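Local coordinates for 3-oxoacyl-(acyl-carrier protein) synthase II (Thermus thermophilus, PDB 1J3N), which catalyses the condensation step that lengthens the acyl chain on acyl-carrier protein during fatty acid synthesis, and assembles as a homodimer, at residues L12-V17 / A50-V54; R70-A75 / G187-A191; Y74-A79 / E231-V235. All blocks are in the same frame, centred on the assembly; numbering follows the deposited sequence.

Interaction 1: residues L12-V17 / A50-V54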
loop_
_atom_site.group_PDB
_atom_site.type_symbol
_atom_site.label_atom_id
_atom_site.label_comp_id
_atom_site.label_asym_id
_atom_site.label_seq_id
_atom_site.Cartn_x
_atom_site.Cartn_y
_atom_site.Cartn_z
ATOM N N LEU A 12 9.805 -9.379 15.754
ATOM C CA LEU A 12 9.247 -8.851 16.997
ATOM C C LEU A 12 7.920 -9.591 17.127
ATOM O O LEU A 12 6.925 -9.199 16.522
ATOM C CB LEU A 12 9.017 -7.340 16.892
ATOM C CG LEU A 12 8.591 -6.634 18.181
ATOM C CD1 LEU A 12 9.630 -6.867 19.275
ATOM C CD2 LEU A 12 8.424 -5.149 17.919
ATOM N N THR A 13 7.905 -10.664 17.915
ATOM C CA THR A 13 6.699 -11.479 18.048
ATOM C C THR A 13 6.193 -11.755 19.452
ATOM O O THR A 13 6.885 -11.506 20.440
ATOM C CB THR A 13 6.902 -12.855 17.364
ATOM O OG1 THR A 13 7.577 -13.746 18.266
ATOM C CG2 THR A 13 7.742 -12.698 16.114
ATOM N N PRO A 14 4.956 -12.282 19.552
ATOM C CA PRO A 14 4.291 -12.630 20.812
ATOM C C PRO A 14 4.979 -13.752 21.599
ATOM O O PRO A 14 4.629 -14.004 22.749
ATOM C CB PRO A 14 2.888 -13.030 20.360
ATOM C CG PRO A 14 2.652 -12.131 19.204
ATOM C CD PRO A 14 3.975 -12.248 18.453
ATOM N N ILE A 15 5.946 -14.431 20.986
ATOM C CA ILE A 15 6.650 -15.507 21.687
ATOM C C ILE A 15 8.154 -15.299 21.694
ATOM O O ILE A 15 8.909 -16.210 22.018
ATOM C CB ILE A 15 6.355 -16.888 21.072
ATOM C CG1 ILE A 15 6.920 -16.973 19.653
ATOM C CG2 ILE A 15 4.857 -17.139 21.061
ATOM C CD1 ILE A 15 6.593 -18.305 18.958
ATOM N N GLY A 16 8.589 -14.096 21.329
ATOM C CA GLY A 16 10.010 -13.818 21.335
ATOM C C GLY A 16 10.437 -12.547 20.634
ATOM O O GLY A 16 9.962 -12.244 19.539
ATOM N N VAL A 17 11.327 -11.793 21.276
ATOM C CA VAL A 17 11.860 -10.566 20.694
ATOM C C VAL A 17 13.194 -10.974 20.075
ATOM O O VAL A 17 14.110 -11.424 20.774
ATOM C CB VAL A 17 12.115 -9.469 21.764
ATOM C CG1 VAL A 17 12.794 -8.260 21.125
ATOM C CG2 VAL A 17 10.808 -9.045 22.410
ATOM N N ALA A 50 -2.445 -12.225 21.291
ATOM C CA ALA A 50 -1.027 -12.570 21.314
ATOM C C ALA A 50 -0.270 -11.255 21.437
ATOM O O ALA A 50 0.065 -10.628 20.436
ATOM C CB ALA A 50 -0.636 -13.302 20.024
ATOM N N GLU A 51 -0.019 -10.841 22.674
ATOM C CA GLU A 51 0.670 -9.590 22.938
ATOM C C GLU A 51 2.188 -9.701 22.935
ATOM O O GLU A 51 2.767 -10.739 23.279
ATOM C CB GLU A 51 0.200 -9.001 24.275
ATOM C CG GLU A 51 -1.309 -8.807 24.375
ATOM C CD GLU A 51 -1.738 -8.258 25.727
ATOM O OE1 GLU A 51 -1.057 -8.568 26.730
ATOM O OE2 GLU A 51 -2.757 -7.534 25.794
ATOM N N VAL A 52 2.823 -8.610 22.519
ATOM C CA VAL A 52 4.269 -8.527 22.476
ATOM C C VAL A 52 4.735 -7.803 23.733
ATOM O O VAL A 52 4.079 -6.877 24.201
ATOM C CB VAL A 52 4.752 -7.721 21.241
ATOM C CG1 VAL A 52 6.188 -7.287 21.439
ATOM C CG2 VAL A 52 4.625 -8.567 19.970
ATOM N N ASP A 53 5.865 -8.239 24.274
ATOM C CA ASP A 53 6.449 -7.617 25.455
ATOM C C ASP A 53 7.812 -7.084 25.049
ATOM O O ASP A 53 8.752 -7.851 24.870
ATOM C CB ASP A 53 6.614 -8.634 26.591
ATOM C CG ASP A 53 5.292 -9.038 27.211
ATOM O OD1 ASP A 53 4.456 -8.142 27.451
ATOM O OD2 ASP A 53 5.100 -10.245 27.470
ATOM N N VAL A 54 7.917 -5.771 24.888
ATOM C CA VAL A 54 9.178 -5.169 24.494
ATOM C C VAL A 54 9.276 -3.748 25.031
ATOM O O VAL A 54 8.270 -3.040 25.140
ATOM C CB VAL A 54 9.326 -5.136 22.950
ATOM C CG1 VAL A 54 8.352 -4.139 22.349
ATOM C CG2 VAL A 54 10.754 -4.782 22.567
HETATM O O HOH W 1 7.013 -10.727 23.227
#
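The type I beta turn from Thr13 to Gly16, which closes a tight hairpin between strands 4-13 and 16-17, rests Pro14 on the backbone of Ala50 and Glu51, in the loop that follows strand 48-50. Pro14 meets its neighbours with the outer rim of its ring: CB lies 3.6 Å from Ala50 CB, and Pro14 CG comes to 3.2 Å from Ala50 O. Next to it Pro14 CA makes a bent CA-H...O contact with the following carbonyl, with Glu51 O 3.5 Å from Pro14 CA and an angle of 133° at the hydrogen. Val52 works on two fronts. Its CG2, beside the backbone N, sits against the peptide carbon of the turn, 3.6 Å from Thr13 C. Its other methyl is swung anti to that N (chi1 163°) and so reaches the leucine, with Val52 CG1 4.1 Å from Leu12 CD1. The same Leu12 methyl also touches Val54, the two side chains crossing at about a right angle. On the far strand Val17 CG2 lies over the loop backbone, 3.4 Å from Asp53 O.

No direct hydrogen bond joins the two segments. A water does it instead, donating to Thr13 O at 2.9 Å and accepting from Asp53 N at 2.9 Å. The turn keeps its own shape: Gly16 O takes both Thr13 N and Thr13 OG1, while the same hydroxyl accepts from Ile15 N. The carboxylates of Glu51 and Asp53 both make salt bridges with Arg34, Glu51 also bonding Thr37, and Leu12 also touches Tyr74 and Ile77 of helix 70-86. Two paired backbone bonds across a two-residue turn, together with the threonine bond to the nitrogen two residues on, make this a beta hairpin reinforced by an ST turn.

Interaction 2: residues R70-A75 / G187-A191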
loop_
_atom_site.group_PDB
_atom_site.type_symbol
_atom_site.label_atom_id
_atom_site.label_comp_id
_atom_site.label_asym_id
_atom_site.label_seq_id
_atom_site.Cartn_x
_atom_site.Cartn_y
_atom_site.Cartn_z
ATOM N N ARG A 70 2.357 2.931 17.992
ATOM C CA ARG A 70 2.874 1.596 18.247
ATOM C C ARG A 70 3.251 0.828 16.966
ATOM O O ARG A 70 4.241 0.097 16.956
ATOM C CB ARG A 70 1.846 0.794 19.060
ATOM C CG ARG A 70 2.377 -0.492 19.667
ATOM C CD ARG A 70 1.288 -1.223 20.454
ATOM N NE ARG A 70 1.000 -0.611 21.750
ATOM C CZ ARG A 70 1.703 -0.826 22.860
ATOM N NH1 ARG A 70 2.748 -1.643 22.844
ATOM N NH2 ARG A 70 1.355 -0.230 23.991
ATOM N N PHE A 71 2.495 0.979 15.879
ATOM C CA PHE A 71 2.851 0.212 14.679
ATOM C C PHE A 71 4.166 0.666 14.069
ATOM O O PHE A 71 4.903 -0.138 13.487
ATOM C CB PHE A 71 1.722 0.218 13.633
ATOM C CG PHE A 71 1.726 1.401 12.693
ATOM C CD1 PHE A 71 1.232 2.638 13.094
ATOM C CD2 PHE A 71 2.178 1.255 11.382
ATOM C CE1 PHE A 71 1.181 3.709 12.206
ATOM C CE2 PHE A 71 2.136 2.319 10.483
ATOM C CZ PHE A 71 1.632 3.552 10.896
ATOM N N VAL A 72 4.467 1.950 14.207
ATOM C CA VAL A 72 5.722 2.474 13.692
ATOM C C VAL A 72 6.823 2.076 14.684
ATOM O O VAL A 72 7.951 1.787 14.291
ATOM C CB VAL A 72 5.662 4.013 13.522
ATOM C CG1 VAL A 72 7.062 4.577 13.315
ATOM C CG2 VAL A 72 4.779 4.368 12.307
ATOM N N GLN A 73 6.488 2.039 15.975
ATOM C CA GLN A 73 7.464 1.643 16.979
ATOM C C GLN A 73 7.931 0.204 16.724
ATOM O O GLN A 73 9.112 -0.102 16.822
ATOM C CB GLN A 73 6.867 1.767 18.383
ATOM C CG GLN A 73 6.852 3.193 18.911
ATOM C CD GLN A 73 6.356 3.274 20.339
ATOM O OE1 GLN A 73 6.719 2.450 21.181
ATOM N NE2 GLN A 73 5.531 4.278 20.625
ATOM N N TYR A 74 7.000 -0.677 16.388
ATOM C CA TYR A 74 7.353 -2.062 16.113
ATOM C C TYR A 74 8.198 -2.172 14.849
ATOM O O TYR A 74 9.180 -2.914 14.809
ATOM C CB TYR A 74 6.096 -2.920 15.962
ATOM C CG TYR A 74 5.300 -3.110 17.236
ATOM C CD1 TYR A 74 5.783 -2.655 18.466
ATOM C CD2 TYR A 74 4.068 -3.764 17.214
ATOM C CE1 TYR A 74 5.062 -2.849 19.640
ATOM C CE2 TYR A 74 3.341 -3.964 18.386
ATOM C CZ TYR A 74 3.845 -3.506 19.593
ATOM O OH TYR A 74 3.134 -3.712 20.760
ATOM N N ALA A 75 7.830 -1.434 13.811
ATOM C CA ALA A 75 8.595 -1.492 12.561
ATOM C C ALA A 75 10.048 -1.042 12.738
ATOM O O ALA A 75 10.964 -1.649 12.180
ATOM C CB ALA A 75 7.925 -0.650 11.506
ATOM N N GLY A 187 6.295 -6.339 7.424
ATOM C CA GLY A 187 5.028 -5.780 7.847
ATOM C C GLY A 187 4.953 -5.540 9.337
ATOM O O GLY A 187 5.669 -6.164 10.124
ATOM N N THR A 188 4.083 -4.616 9.724
ATOM C CA THR A 188 3.893 -4.299 11.127
ATOM C C THR A 188 2.412 -4.101 11.401
ATOM O O THR A 188 1.665 -3.653 10.531
ATOM C CB THR A 188 4.651 -3.013 11.522
ATOM O OG1 THR A 188 4.414 -2.730 12.910
ATOM C CG2 THR A 188 4.176 -1.837 10.690
ATOM N N GLU A 189 1.982 -4.460 12.604
ATOM C CA GLU A 189 0.590 -4.281 12.996
ATOM C C GLU A 189 0.521 -4.076 14.496
ATOM O O GLU A 189 1.195 -4.774 15.245
ATOM C CB GLU A 189 -0.248 -5.498 12.622
ATOM C CG GLU A 189 -1.710 -5.161 12.457
ATOM C CD GLU A 189 -1.966 -4.380 11.182
ATOM O OE1 GLU A 189 -1.922 -5.005 10.100
ATOM O OE2 GLU A 189 -2.193 -3.148 11.257
ATOM N N ALA A 190 -0.294 -3.111 14.920
ATOM C CA ALA A 190 -0.479 -2.800 16.337
ATOM C C ALA A 190 -1.959 -2.487 16.543
ATOM O O ALA A 190 -2.325 -1.358 16.866
ATOM C CB ALA A 190 0.375 -1.598 16.725
ATOM N N ALA A 191 -2.805 -3.495 16.349
ATOM C CA ALA A 191 -4.242 -3.311 16.471
ATOM C C ALA A 191 -4.920 -3.964 17.680
ATOM O O ALA A 191 -6.134 -4.213 17.662
ATOM C CB ALA A 191 -4.919 -3.769 15.188
#
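Thr188 on strand 182-189 and Ala190 just beyond it press into the first turn and a half of helix 70-86, meeting it through Phe71 and Tyr74. The tight part is centred on these two small residues. With OG1 placed trans to the strand nitrogen (chi1 179°), Thr188 reaches the helix backbone and donates to Phe71 O at 2.7 Å, in the carbonyl plane and on a lone pair. Phe71 O also accepts the ordinary helical bond from Ala75 N, so two donors grip it. The Thr188 methyl comes to the edge of the phenyl ring, CG2 lying 3.7 Å from Phe71 CD2. Ala190 CB packs against the helix start, 3.4 Å from Phe71 N and 3.7 Å from Arg70 CB. Between them the strand carbonyl meets the tyrosine edge-on, Glu189 O being 3.6 Å from Tyr74 CD2.

Packing is slacker at the other end, where Ala75 CB keeps 4.0 Å from Thr188 CG2. The partly exposed side belongs to Arg70, whose aliphatic chain runs past Ala190 before bending at chi3. From there Arg70 NH1 donates to Tyr74 OH at 3.0 Å, the oxygen tilted 18° out of the guanidinium plane. Arg70 NE makes a salt bridge with Glu110, so NE and NH1 each have a partner. Past the interface, Ala140 of helix 139-148 covers both Thr188 and Ala75. A helix crossing a strand at 142° between the segment axes, running broadly against it, with small residues at the interface, is the helix-on-sheet layering of the thiolase fold.

Interaction 3: residues Y74-A79 / E231-V235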
loop_
_atom_site.group_PDB
_atom_site.type_symbol
_atom_site.label_atom_id
_atom_site.label_comp_id
_atom_site.label_asym_id
_atom_site.label_seq_id
_atom_site.Cartn_x
_atom_site.Cartn_y
_atom_site.Cartn_z
ATOM N N TYR A 74 7.000 -0.677 16.388
ATOM C CA TYR A 74 7.353 -2.062 16.113
ATOM C C TYR A 74 8.198 -2.172 14.849
ATOM O O TYR A 74 9.180 -2.914 14.809
ATOM C CB TYR A 74 6.096 -2.920 15.962
ATOM C CG TYR A 74 5.300 -3.110 17.236
ATOM C CD1 TYR A 74 5.783 -2.655 18.466
ATOM C CD2 TYR A 74 4.068 -3.764 17.214
ATOM C CE1 TYR A 74 5.062 -2.849 19.640
ATOM C CE2 TYR A 74 3.341 -3.964 18.386
ATOM C CZ TYR A 74 3.845 -3.506 19.593
ATOM O OH TYR A 74 3.134 -3.712 20.760
ATOM N N ALA A 75 7.830 -1.434 13.811
ATOM C CA ALA A 75 8.595 -1.492 12.561
ATOM C C ALA A 75 10.048 -1.042 12.738
ATOM O O ALA A 75 10.964 -1.649 12.180
ATOM C CB ALA A 75 7.925 -0.650 11.506
ATOM N N LEU A 76 10.258 0.031 13.499
ATOM C CA LEU A 76 11.608 0.542 13.731
ATOM C C LEU A 76 12.430 -0.465 14.531
ATOM O O LEU A 76 13.616 -0.671 14.263
ATOM C CB LEU A 76 11.546 1.896 14.457
ATOM C CG LEU A 76 11.053 3.060 13.587
ATOM C CD1 LEU A 76 10.810 4.308 14.418
ATOM C CD2 LEU A 76 12.094 3.334 12.515
ATOM N N ILE A 77 11.790 -1.109 15.501
ATOM C CA ILE A 77 12.465 -2.102 16.324
ATOM C C ILE A 77 12.850 -3.319 15.476
ATOM O O ILE A 77 13.976 -3.816 15.567
ATOM C CB ILE A 77 11.566 -2.551 17.500
ATOM C CG1 ILE A 77 11.377 -1.387 18.477
ATOM C CG2 ILE A 77 12.181 -3.769 18.199
ATOM C CD1 ILE A 77 10.337 -1.662 19.564
ATOM N N ALA A 78 11.923 -3.788 14.647
ATOM C CA ALA A 78 12.197 -4.944 13.792
ATOM C C ALA A 78 13.282 -4.625 12.771
ATOM O O ALA A 78 14.137 -5.460 12.486
ATOM C CB ALA A 78 10.925 -5.398 13.082
ATOM N N ALA A 79 13.249 -3.416 12.222
ATOM C CA ALA A 79 14.253 -3.007 11.246
ATOM C C ALA A 79 15.635 -2.968 11.892
ATOM O O ALA A 79 16.615 -3.390 11.277
ATOM C CB ALA A 79 13.896 -1.631 10.660
ATOM N N GLU A 231 0.068 -9.250 17.524
ATOM C CA GLU A 231 0.671 -7.982 17.163
ATOM C C GLU A 231 2.148 -8.251 16.969
ATOM O O GLU A 231 2.653 -9.310 17.359
ATOM C CB GLU A 231 0.475 -6.947 18.277
ATOM C CG GLU A 231 1.390 -7.142 19.471
ATOM C CD GLU A 231 1.108 -6.163 20.592
ATOM O OE1 GLU A 231 0.680 -5.025 20.295
ATOM O OE2 GLU A 231 1.330 -6.523 21.770
ATOM N N GLY A 232 2.836 -7.298 16.365
ATOM C CA GLY A 232 4.257 -7.461 16.148
ATOM C C GLY A 232 4.688 -6.936 14.799
ATOM O O GLY A 232 3.952 -6.201 14.130
ATOM N N ALA A 233 5.887 -7.324 14.391
ATOM C CA ALA A 233 6.420 -6.880 13.114
ATOM C C ALA A 233 7.501 -7.817 12.617
ATOM O O ALA A 233 8.191 -8.474 13.396
ATOM C CB ALA A 233 6.989 -5.470 13.243
ATOM N N GLY A 234 7.644 -7.860 11.302
ATOM C CA GLY A 234 8.661 -8.692 10.705
ATOM C C GLY A 234 9.310 -7.867 9.619
ATOM O O GLY A 234 8.625 -7.410 8.699
ATOM N N VAL A 235 10.616 -7.650 9.746
ATOM C CA VAL A 235 11.372 -6.895 8.756
ATOM C C VAL A 235 12.558 -7.751 8.338
ATOM O O VAL A 235 13.358 -8.190 9.175
ATOM C CB VAL A 235 11.871 -5.540 9.320
ATOM C CG1 VAL A 235 12.738 -4.834 8.285
ATOM C CG2 VAL A 235 10.685 -4.659 9.672
#
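Tyr74 reaches from helix 70-86 along strand 232-240 to Glu231, in a helix-on-sheet layer of the thiolase fold. The segment axes approach to 7.2 Å and run at 41° to one another, so the helix travels roughly with the strand. Starting at the base of the tyrosine, its CB packs on the strand methyl, 3.8 Å from Ala233 CB. Further out the ring passes Gly232, where only backbone is present, and Tyr74 CD2 stands 3.8 Å from Gly232 N, set obliquely to the ring. One atom on, Tyr74 CE2 is already beside the carboxylate, 3.4 Å from Glu231 OE1. That oxygen lies at the ring edge, near its plane, and the hydroxyl at the tip finishes the run by donating to it: Tyr74 OH to Glu231 OE1 is 2.8 Å, though the bond is weak. Ring and carboxylate planes stand 83° apart, close to perpendicular.

Glu231 gets there with CG wedged between its own N and carbonyl carbon and the chain extended beyond. Its stronger hold is on OE2, which forms a salt bridge with Arg38 and accepts from Val52 N. The tyrosine oxygen in turn has Arg70 as its better partner. The Arg38 salt bridge and the Val52 N-H on OE2 would probably favour the ionised form of Glu231.

Further along the helix the side chains that meet are all apolar. Ala78 CB lies 3.9 Å from Ala233 CB, one small residue facing another. Val235 then splits its methyls: CG1, trans to the backbone N (chi1 176°), lies 3.8 Å from Ala79 CA, while CG2 turns to the preceding alanine, where the separation of Val235 CG2 and Ala78 CB is 3.5 Å, tighter than an ordinary methyl contact.

Overall arrangement
From the N terminus, interaction 1 closes first, folding the loop after strand 48-50 back on the hairpin at the end of strand 4-13. Helix 70-86 follows and opens both remaining contacts: interaction 2 closes 112 residues later on strand 182-189, and interaction 3 on strand 232-240, so 70-75 / 187-191 lies largely within the span of 74-79 / 231-235, sharing Tyr74 and Ala75. Strand 232-240 is the middle piece, paired antiparallel with 182-189 on one flank and with 4-13 on the other. The helix therefore bridges neighbouring strands, and the backbone bonds Leu12 to Ala233 and Glu189 to Gly232 join strands 4-13, 232-240 and 182-189, on which all three contacts rest.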